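Local coordinates for alcohol oxidase (Myceliophthora thermophila, PDB 6F74), which binds FAD and, as a VAO-type flavoprotein oxidase, probably oxidises an alcohol-type substrate with oxygen as electron acceptor, at residues 55-60 against 126-131; 130-135 against 171-176; 341-346 against 389-394. One frame throughout, in Å; residues are numbered along the deposited sequence.

Overall arrangement
Contact 1 comes first along the chain. It closes a loop of 65 residues by setting the outermost strand 57-59 antiparallel to strand 128-131. Contact 2 begins on the stretch where contact 1 ends and shares Val130 and Asn131 with it. It closes a shorter loop, which holds helix 135-147 and strand 152-155, and brings strand 171-174 in parallel. Strand 128-131 thus lies between two neighbours of one four-stranded sheet, and both contacts touch the same NAG. Contact 3 follows much later, on the opposite side of the chain's centre. Its centre is about 46 Å from that of contact 2. It joins helices 328-346 and 382-396 beside the seven-stranded antiparallel sheet.

Contact 1. Residues 55-60 against 126-131; sequences GKLIKT and PYYAVN. With NAG (2-acetamido-2-deoxy-beta-D-glucopyranose), chain J.
Strands 57-59 and 128-131 form an antiparallel ladder at one margin of a small mixed sheet, with 57-59 as its outermost strand. Ile58 and Ala129 are the hydrogen-bonded pair. Ile58 N reaches Ala129 O at 2.7 Å, and Ala129 N returns to Ile58 O at 2.9 Å. Asn131 N to Lys56 O and Thr60 N to Tyr127 O extend the ladder at its two ends. A short hydrogen bond of 2.5 Å runs from Thr60 OG1 to Pro126 O, in the carbonyl plane and on a lone pair. This sheet is consistent with the FAD-binding part of the VAO-type fold. On the face with Leu57, Lys59, Tyr128 and Val130, Leu57 CD1 meets Tyr128 CD1 at 3.8 Å and Val130 CG2 at 4.0 Å. Trp45 of helix 42-52 stacks on Tyr128 there. Lys59 runs extended from a CG anti to its backbone N (chi1 -179°) and bends at its last torsion. Its NZ lies 4.1 Å from the centroid of the Tyr127 ring, an off-centre cation-pi contact. At the other end Asn131 ND2 is covalently joined to C1 of NAG, the N-linked sugar, while Lys56 NZ forms a salt bridge with Asp137.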
loop_
_atom_site.group_PDB
_atom_site.type_symbol
_atom_site.label_atom_id
_atom_site.label_comp_id
_atom_site.label_asym_id
_atom_site.label_seq_id
_atom_site.Cartn_x
_atom_site.Cartn_y
_atom_site.Cartn_z
ATOM N N GLY A 55 -10.392 29.287 5.039
ATOM C CA GLY A 55 -10.974 27.929 5.025
ATOM C C GLY A 55 -10.025 26.805 4.594
ATOM O O GLY A 55 -10.232 25.658 4.981
ATOM N N LYS A 56 -8.985 27.125 3.826
ATOM C CA LYS A 56 -8.027 26.094 3.369
ATOM C C LYS A 56 -7.130 25.547 4.479
ATOM O O LYS A 56 -6.744 24.394 4.426
ATOM C CB LYS A 56 -7.198 26.612 2.199
ATOM C CG LYS A 56 -8.023 26.780 0.930
ATOM C CD LYS A 56 -7.202 27.463 -0.146
ATOM C CE LYS A 56 -8.023 27.836 -1.384
ATOM N NZ LYS A 56 -7.884 26.809 -2.395
ATOM N N LEU A 57 -6.799 26.358 5.475
ATOM C CA LEU A 57 -5.987 25.896 6.603
ATOM C C LEU A 57 -6.915 25.282 7.645
ATOM O O LEU A 57 -7.775 25.946 8.170
ATOM C CB LEU A 57 -5.194 27.046 7.235
ATOM C CG LEU A 57 -4.307 26.699 8.449
ATOM C CD1 LEU A 57 -3.159 25.786 8.078
ATOM C CD2 LEU A 57 -3.847 27.964 9.171
ATOM N N ILE A 58 -6.712 24.011 7.949
ATOM C CA ILE A 58 -7.541 23.315 8.922
ATOM C C ILE A 58 -6.683 22.980 10.132
ATOM O O ILE A 58 -5.621 22.390 9.981
ATOM C CB ILE A 58 -8.119 22.049 8.310
ATOM C CG1 ILE A 58 -9.060 22.409 7.146
ATOM C CG2 ILE A 58 -8.864 21.214 9.363
ATOM C CD1 ILE A 58 -9.368 21.242 6.205
ATOM N N LYS A 59 -7.138 23.377 11.318
ATOM C CA LYS A 59 -6.555 22.913 12.565
ATOM C C LYS A 59 -7.126 21.540 12.777
ATOM O O LYS A 59 -8.342 21.376 12.836
ATOM C CB LYS A 59 -6.897 23.805 13.738
ATOM C CG LYS A 59 -6.255 23.303 15.032
ATOM C CD LYS A 59 -6.593 24.187 16.214
ATOM C CE LYS A 59 -5.698 23.906 17.410
ATOM N NZ LYS A 59 -5.440 22.455 17.604
ATOM N N THR A 60 -6.266 20.533 12.848
ATOM C CA THR A 60 -6.760 19.189 12.832
ATOM C C THR A 60 -7.351 18.851 14.185
ATOM O O THR A 60 -7.027 19.497 15.216
ATOM C CB THR A 60 -5.679 18.176 12.425
ATOM O OG1 THR A 60 -4.635 18.106 13.406
ATOM C CG2 THR A 60 -5.127 18.539 11.022
ATOM N N PRO A 126 -0.596 14.896 12.017
ATOM C CA PRO A 126 -0.369 16.325 11.808
ATOM C C PRO A 126 -1.332 17.228 12.562
ATOM O O PRO A 126 -2.516 16.916 12.706
ATOM C CB PRO A 126 -0.589 16.507 10.290
ATOM C CG PRO A 126 -0.275 15.190 9.721
ATOM C CD PRO A 126 -0.753 14.184 10.731
ATOM N N TYR A 127 -0.793 18.359 13.013
ATOM C CA TYR A 127 -1.496 19.339 13.841
ATOM C C TYR A 127 -2.264 20.364 12.992
ATOM O O TYR A 127 -3.331 20.848 13.385
ATOM C CB TYR A 127 -0.461 19.980 14.761
ATOM C CG TYR A 127 -0.985 20.863 15.877
ATOM C CD1 TYR A 127 -1.377 20.326 17.118
ATOM C CD2 TYR A 127 -1.040 22.234 15.714
ATOM C CE1 TYR A 127 -1.810 21.128 18.138
ATOM C CE2 TYR A 127 -1.506 23.053 16.727
ATOM C CZ TYR A 127 -1.865 22.507 17.940
ATOM O OH TYR A 127 -2.310 23.381 18.899
ATOM N N TYR A 128 -1.733 20.706 11.831
ATOM C CA TYR A 128 -2.466 21.513 10.846
ATOM C C TYR A 128 -2.435 20.807 9.517
ATOM O O TYR A 128 -1.485 20.078 9.233
ATOM C CB TYR A 128 -1.831 22.904 10.663
ATOM C CG TYR A 128 -2.167 23.923 11.723
ATOM C CD1 TYR A 128 -3.388 24.590 11.715
ATOM C CD2 TYR A 128 -1.260 24.241 12.710
ATOM C CE1 TYR A 128 -3.685 25.569 12.671
ATOM C CE2 TYR A 128 -1.532 25.190 13.667
ATOM C CZ TYR A 128 -2.755 25.855 13.661
ATOM O OH TYR A 128 -3.019 26.789 14.641
ATOM N N ALA A 129 -3.458 21.020 8.714
ATOM C CA ALA A 129 -3.451 20.604 7.316
ATOM C C ALA A 129 -3.871 21.749 6.427
ATOM O O ALA A 129 -4.712 22.553 6.814
ATOM C CB ALA A 129 -4.390 19.423 7.117
ATOM N N VAL A 130 -3.284 21.837 5.236
ATOM C CA VAL A 130 -3.764 22.743 4.184
ATOM C C VAL A 130 -4.532 21.904 3.161
ATOM O O VAL A 130 -3.972 20.987 2.558
ATOM C CB VAL A 130 -2.592 23.477 3.530
ATOM C CG1 VAL A 130 -3.050 24.278 2.320
ATOM C CG2 VAL A 130 -1.916 24.387 4.546
ATOM N N ASN A 131 -5.819 22.199 3.005
ATOM C CA ASN A 131 -6.648 21.577 1.990
ATOM C C ASN A 131 -6.270 22.206 0.639
ATOM O O ASN A 131 -6.899 23.166 0.193
ATOM C CB ASN A 131 -8.146 21.772 2.327
ATOM C CG ASN A 131 -9.067 21.252 1.254
ATOM O OD1 ASN A 131 -8.646 20.498 0.395
ATOM N ND2 ASN A 131 -10.337 21.666 1.304
HETATM C C1 NAG J . -11.409 21.352 0.401
HETATM C C2 NAG J . -12.775 21.344 1.058
HETATM C C3 NAG J . -13.809 20.937 0.017
HETATM C C4 NAG J . -13.876 21.966 -1.102
HETATM C C5 NAG J . -12.492 22.043 -1.720
HETATM C C6 NAG J . -12.470 23.195 -2.733
HETATM C C7 NAG J . -12.757 20.670 3.424
HETATM C C8 NAG J . -12.830 19.491 4.348
HETATM N N2 NAG J . -12.826 20.364 2.130
HETATM O O3 NAG J . -15.083 20.747 0.631
HETATM O O4 NAG J . -14.888 21.593 -2.083
HETATM O O5 NAG J . -11.455 22.255 -0.727
HETATM O O6 NAG J . -11.137 23.358 -3.226
HETATM O O7 NAG J . -12.630 21.811 3.837
#

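Contact 2. Residues 130-135 against 171-176; sequences VNASTR and LELWLH. With NAG (2-acetamido-2-deoxy-beta-D-glucopyranose), chain J.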
loop_
_atom_site.group_PDB
_atom_site.type_symbol
_atom_site.label_atom_id
_atom_site.label_comp_id
_atom_site.label_asym_id
_atom_site.label_seq_id
_atom_site.Cartn_x
_atom_site.Cartn_y
_atom_site.Cartn_z
ATOM N N VAL A 130 -3.284 21.837 5.236
ATOM C CA VAL A 130 -3.764 22.743 4.184
ATOM C C VAL A 130 -4.532 21.904 3.161
ATOM O O VAL A 130 -3.972 20.987 2.558
ATOM C CB VAL A 130 -2.592 23.477 3.530
ATOM C CG1 VAL A 130 -3.050 24.278 2.320
ATOM C CG2 VAL A 130 -1.916 24.387 4.546
ATOM N N ASN A 131 -5.819 22.199 3.005
ATOM C CA ASN A 131 -6.648 21.577 1.990
ATOM C C ASN A 131 -6.270 22.206 0.639
ATOM O O ASN A 131 -6.899 23.166 0.193
ATOM C CB ASN A 131 -8.146 21.772 2.327
ATOM C CG ASN A 131 -9.067 21.252 1.254
ATOM O OD1 ASN A 131 -8.646 20.498 0.395
ATOM N ND2 ASN A 131 -10.337 21.666 1.304
ATOM N N ALA A 132 -5.206 21.672 0.030
ATOM C CA ALA A 132 -4.593 22.274 -1.153
ATOM C C ALA A 132 -5.304 21.813 -2.404
ATOM O O ALA A 132 -5.396 20.609 -2.636
ATOM C CB ALA A 132 -3.121 21.891 -1.232
ATOM N N SER A 133 -5.825 22.753 -3.181
ATOM C CA SER A 133 -6.493 22.456 -4.471
ATOM C C SER A 133 -5.879 23.146 -5.699
ATOM O O SER A 133 -6.339 22.924 -6.796
ATOM C CB SER A 133 -8.007 22.776 -4.379
ATOM O OG SER A 133 -8.208 24.121 -3.981
ATOM N N THR A 134 -4.842 23.964 -5.519
ATOM C CA THR A 134 -4.130 24.616 -6.621
ATOM C C THR A 134 -2.642 24.451 -6.386
ATOM O O THR A 134 -2.221 24.164 -5.274
ATOM C CB THR A 134 -4.426 26.117 -6.685
ATOM O OG1 THR A 134 -3.879 26.796 -5.529
ATOM C CG2 THR A 134 -5.920 26.390 -6.806
ATOM N N ARG A 135 -1.850 24.659 -7.421
ATOM C CA ARG A 135 -0.393 24.723 -7.281
ATOM C C ARG A 135 0.071 25.846 -6.341
ATOM O O ARG A 135 1.108 25.711 -5.703
ATOM C CB ARG A 135 0.276 24.941 -8.639
ATOM C CG ARG A 135 0.211 23.738 -9.541
ATOM C CD ARG A 135 0.909 23.987 -10.872
ATOM N NE ARG A 135 0.921 22.748 -11.657
ATOM C CZ ARG A 135 1.738 22.448 -12.677
ATOM N NH1 ARG A 135 2.636 23.320 -13.116
ATOM N NH2 ARG A 135 1.632 21.259 -13.257
ATOM N N LEU A 171 2.871 19.934 9.688
ATOM C CA LEU A 171 1.959 20.665 8.810
ATOM C C LEU A 171 1.684 19.746 7.638
ATOM O O LEU A 171 2.606 19.410 6.881
ATOM C CB LEU A 171 2.588 21.975 8.352
ATOM C CG LEU A 171 1.856 22.795 7.287
ATOM C CD1 LEU A 171 0.397 23.102 7.675
ATOM C CD2 LEU A 171 2.601 24.088 7.052
ATOM N N GLU A 172 0.433 19.311 7.488
ATOM C CA GLU A 172 0.082 18.403 6.407
ATOM C C GLU A 172 -0.244 19.141 5.095
ATOM O O GLU A 172 -1.100 20.006 5.055
ATOM C CB GLU A 172 -1.081 17.512 6.810
ATOM C CG GLU A 172 -1.414 16.433 5.792
ATOM C CD GLU A 172 -2.609 15.612 6.179
ATOM O OE1 GLU A 172 -3.718 16.102 5.982
ATOM O OE2 GLU A 172 -2.440 14.457 6.640
ATOM N N LEU A 173 0.458 18.782 4.029
ATOM C CA LEU A 173 0.036 19.104 2.686
ATOM C C LEU A 173 -0.946 18.043 2.261
ATOM O O LEU A 173 -0.540 16.931 1.858
ATOM C CB LEU A 173 1.243 19.138 1.749
ATOM C CG LEU A 173 0.913 19.392 0.271
ATOM C CD1 LEU A 173 0.306 20.771 0.061
ATOM C CD2 LEU A 173 2.186 19.216 -0.519
ATOM N N TRP A 174 -2.232 18.363 2.363
ATOM C CA TRP A 174 -3.318 17.437 1.969
ATOM C C TRP A 174 -3.719 17.671 0.505
ATOM O O TRP A 174 -4.230 18.731 0.145
ATOM C CB TRP A 174 -4.505 17.657 2.896
ATOM C CG TRP A 174 -5.592 16.630 2.829
ATOM C CD1 TRP A 174 -5.464 15.285 2.542
ATOM C CD2 TRP A 174 -6.972 16.852 3.084
ATOM N NE1 TRP A 174 -6.698 14.676 2.596
ATOM C CE2 TRP A 174 -7.639 15.612 2.931
ATOM C CE3 TRP A 174 -7.715 17.973 3.445
ATOM C CZ2 TRP A 174 -9.017 15.468 3.132
ATOM C CZ3 TRP A 174 -9.094 17.838 3.636
ATOM C CH2 TRP A 174 -9.725 16.586 3.473
ATOM N N LEU A 175 -3.476 16.668 -0.340
ATOM C CA LEU A 175 -3.653 16.795 -1.787
ATOM C C LEU A 175 -4.973 16.261 -2.308
ATOM O O LEU A 175 -5.201 16.252 -3.513
ATOM C CB LEU A 175 -2.477 16.126 -2.484
ATOM C CG LEU A 175 -1.127 16.795 -2.159
ATOM C CD1 LEU A 175 0.000 15.938 -2.722
ATOM C CD2 LEU A 175 -1.043 18.219 -2.701
ATOM N N HIS A 176 -5.872 15.867 -1.415
ATOM C CA HIS A 176 -7.101 15.142 -1.798
ATOM C C HIS A 176 -8.003 15.938 -2.752
ATOM O O HIS A 176 -8.670 15.362 -3.585
ATOM C CB HIS A 176 -7.831 14.706 -0.536
ATOM C CG HIS A 176 -9.054 13.888 -0.780
ATOM N ND1 HIS A 176 -10.305 14.303 -0.400
ATOM C CD2 HIS A 176 -9.209 12.660 -1.320
ATOM C CE1 HIS A 176 -11.188 13.378 -0.725
ATOM N NE2 HIS A 176 -10.545 12.357 -1.247
HETATM C C1 NAG J . -11.409 21.352 0.401
HETATM C C2 NAG J . -12.775 21.344 1.058
HETATM C C3 NAG J . -13.809 20.937 0.017
HETATM C C4 NAG J . -13.876 21.966 -1.102
HETATM C C5 NAG J . -12.492 22.043 -1.720
HETATM C C6 NAG J . -12.470 23.195 -2.733
HETATM C C7 NAG J . -12.757 20.670 3.424
HETATM C C8 NAG J . -12.830 19.491 4.348
HETATM N N2 NAG J . -12.826 20.364 2.130
HETATM O O3 NAG J . -15.083 20.747 0.631
HETATM O O4 NAG J . -14.888 21.593 -2.083
HETATM O O5 NAG J . -11.455 22.255 -0.727
HETATM O O6 NAG J . -11.137 23.358 -3.226
HETATM O O7 NAG J . -12.630 21.811 3.837
HETATM O O HOH W 1 -9.943 17.507 0.519
HETATM O O HOH W 2 -7.001 18.635 -0.231
#
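Val130 and Leu173, then Asn131 and Trp174, pair as parallel neighbours in the sheet. Three backbone bonds hold them. Val130 N gives to Glu172 O at 2.9 Å, Trp174 N to Val130 O at 3.2 Å, and Ala132 N to Trp174 O at 3.1 Å. Asn131 is the centre of an inverse gamma turn, which bends the chain as it leaves the strand.

The tight part is the apolar face. Ala132 points its methyl at strand 171-174, where CB meets Leu173 CD1 at 3.8 Å. Val130 CG2 meets Leu171 CD1 a little farther along. Helix 135-147 packs on this face through Thr141 against Val130, Phe144 against Leu171 and Ile138 against Leu175.

The other face is looser and carries water and sugar. Trp174 CG is anti to the backbone N (chi1 -168°), and the indole reaches Asn131, whose CB lies 4.0 Å from Trp174 CE3, obliquely to the ring. The acetamide methyl C8 of NAG sits at the indole edge, near its plane. One water donates to both Asn131 OD1 and Trp174 O, at 2.6 Å from Asn131 OD1. A second donates to Asn131 OD1 over a longer distance and is weakly linked to His176 ND1. Both waters lie over one face of the indole, toward its rim, as does His176 CB. The glycosylated amide is therefore tied through water to the neighbouring strand.

Past the turn, Thr134 is the N-cap of helix 135-147, with Thr134 OG1 hydrogen-bonded to Asp137 N. Leu175 touches FAD and packs near Thr154 and Ser156. Helix 135-147 links strand 128-131 to the parallel strand 152-155 as a beta-alpha-beta crossover, and strand 171-174 fills the place between them. This arrangement is consistent with the PCMH-type FAD-binding domain.

Contact 3. Residues 341-346 against 389-394; sequences LPALSN and VAPLMN
Leu344 points its branched end into the side of helix 389-394, where it meets Leu392 at about a right angle. The two methyls CD2 of Leu344 and CD2 of Leu392 are 3.9 Å apart. The other methyl of Leu344 turns to the backbone, with CD1 3.8 Å from Leu392 N. The same CD1 rests against Pro391 CB at 4.0 Å and is near Leu392 CB as well. Leu392 CG is anti to its backbone N (chi1 -179°), which brings its CD2 methyl to Leu344. This is plain apolar packing of two antiparallel helices, with short-segment axes 8.4 Å apart at 154°. No hydrogen bond crosses between the segments. Both helices pack on the seven-stranded antiparallel sheet: Leu341 touches Val470, and Leu392 touches Leu316. Val389 directs its CB away from helix 341-346, yet its CG1 is 4.3 Å from Leu344 CD2. It also packs on His314 of strand 311-320. At the partly exposed margin Ala343 and Pro391 face each other, CB to CB at 4.3 Å. Each helix is kinked in its backbone bonding, at 342-343 and at 391-392, where Pro342 and Pro391 have no N-H to give.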
loop_
_atom_site.group_PDB
_atom_site.type_symbol
_atom_site.label_atom_id
_atom_site.label_comp_id
_atom_site.label_asym_id
_atom_site.label_seq_id
_atom_site.Cartn_x
_atom_site.Cartn_y
_atom_site.Cartn_z
ATOM N N LEU A 341 2.751 -22.304 -7.433
ATOM C CA LEU A 341 2.468 -20.949 -7.882
ATOM C C LEU A 341 3.304 -20.489 -9.050
ATOM O O LEU A 341 2.777 -19.813 -9.946
ATOM C CB LEU A 341 2.527 -19.925 -6.705
ATOM C CG LEU A 341 1.449 -20.101 -5.630
ATOM C CD1 LEU A 341 1.561 -18.962 -4.627
ATOM C CD2 LEU A 341 0.039 -20.201 -6.202
ATOM N N PRO A 342 4.609 -20.847 -9.073
ATOM C CA PRO A 342 5.401 -20.365 -10.200
ATOM C C PRO A 342 4.937 -20.917 -11.544
ATOM O O PRO A 342 4.917 -20.174 -12.528
ATOM C CB PRO A 342 6.828 -20.802 -9.845
ATOM C CG PRO A 342 6.823 -20.866 -8.358
ATOM C CD PRO A 342 5.464 -21.379 -7.995
ATOM N N ALA A 343 4.588 -22.196 -11.580
ATOM C CA ALA A 343 4.016 -22.790 -12.785
ATOM C C ALA A 343 2.747 -22.054 -13.212
ATOM O O ALA A 343 2.574 -21.691 -14.373
ATOM C CB ALA A 343 3.713 -24.279 -12.562
ATOM N N LEU A 344 1.876 -21.817 -12.245
ATOM C CA LEU A 344 0.674 -21.033 -12.486
ATOM C C LEU A 344 0.998 -19.638 -13.040
ATOM O O LEU A 344 0.423 -19.218 -14.050
ATOM C CB LEU A 344 -0.190 -20.958 -11.239
ATOM C CG LEU A 344 -1.261 -22.036 -11.192
ATOM C CD1 LEU A 344 -0.701 -23.456 -11.280
ATOM C CD2 LEU A 344 -2.109 -21.850 -9.939
ATOM N N SER A 345 1.949 -18.964 -12.411
ATOM C CA SER A 345 2.382 -17.673 -12.890
ATOM C C SER A 345 2.896 -17.740 -14.326
ATOM O O SER A 345 2.533 -16.896 -15.146
ATOM C CB SER A 345 3.452 -17.080 -11.988
ATOM O OG SER A 345 3.751 -15.763 -12.395
ATOM N N ASN A 346 3.743 -18.728 -14.625
ATOM C CA ASN A 346 4.203 -18.958 -15.994
ATOM C C ASN A 346 3.087 -19.199 -17.023
ATOM O O ASN A 346 3.243 -18.892 -18.196
ATOM C CB ASN A 346 5.166 -20.144 -16.032
ATOM C CG ASN A 346 5.784 -20.328 -17.392
ATOM O OD1 ASN A 346 5.957 -19.334 -18.110
ATOM N ND2 ASN A 346 6.100 -21.597 -17.785
ATOM N N VAL A 389 -4.447 -23.650 -14.544
ATOM C CA VAL A 389 -4.438 -23.997 -13.110
ATOM C C VAL A 389 -4.322 -25.500 -12.867
ATOM O O VAL A 389 -4.314 -25.940 -11.725
ATOM C CB VAL A 389 -5.662 -23.428 -12.328
ATOM C CG1 VAL A 389 -5.670 -21.918 -12.368
ATOM C CG2 VAL A 389 -7.015 -23.996 -12.817
ATOM N N ALA A 390 -4.206 -26.279 -13.937
ATOM C CA ALA A 390 -4.124 -27.715 -13.840
ATOM C C ALA A 390 -2.976 -28.166 -12.958
ATOM O O ALA A 390 -3.198 -29.033 -12.125
ATOM C CB ALA A 390 -4.062 -28.367 -15.217
ATOM N N PRO A 391 -1.763 -27.569 -13.093
ATOM C CA PRO A 391 -0.686 -28.047 -12.228
ATOM C C PRO A 391 -1.061 -28.020 -10.735
ATOM O O PRO A 391 -0.714 -28.955 -10.007
ATOM C CB PRO A 391 0.467 -27.086 -12.540
ATOM C CG PRO A 391 0.183 -26.615 -13.931
ATOM C CD PRO A 391 -1.303 -26.441 -13.925
ATOM N N LEU A 392 -1.808 -26.997 -10.327
ATOM C CA LEU A 392 -2.346 -26.915 -8.959
ATOM C C LEU A 392 -3.456 -27.921 -8.651
ATOM O O LEU A 392 -3.384 -28.595 -7.632
ATOM C CB LEU A 392 -2.859 -25.500 -8.631
ATOM C CG LEU A 392 -3.410 -25.320 -7.200
ATOM C CD1 LEU A 392 -2.455 -25.737 -6.099
ATOM C CD2 LEU A 392 -3.831 -23.875 -7.041
ATOM N N MET A 393 -4.474 -28.019 -9.492
ATOM C CA MET A 393 -5.589 -28.981 -9.212
ATOM C C MET A 393 -5.142 -30.427 -9.231
ATOM O O MET A 393 -5.584 -31.238 -8.405
ATOM C CB MET A 393 -6.764 -28.753 -10.175
ATOM C CG MET A 393 -7.285 -27.319 -10.174
ATOM S SD MET A 393 -7.783 -26.715 -8.545
ATOM C CE MET A 393 -6.368 -25.936 -7.921
ATOM N N ASN A 394 -4.206 -30.729 -10.128
ATOM C CA ASN A 394 -3.602 -32.050 -10.173
ATOM C C ASN A 394 -2.849 -32.343 -8.875
ATOM O O ASN A 394 -2.949 -33.462 -8.357
ATOM C CB ASN A 394 -2.656 -32.195 -11.367
ATOM C CG ASN A 394 -3.378 -32.136 -12.714
ATOM O OD1 ASN A 394 -4.596 -32.324 -12.817
ATOM N ND2 ASN A 394 -2.608 -31.929 -13.771
#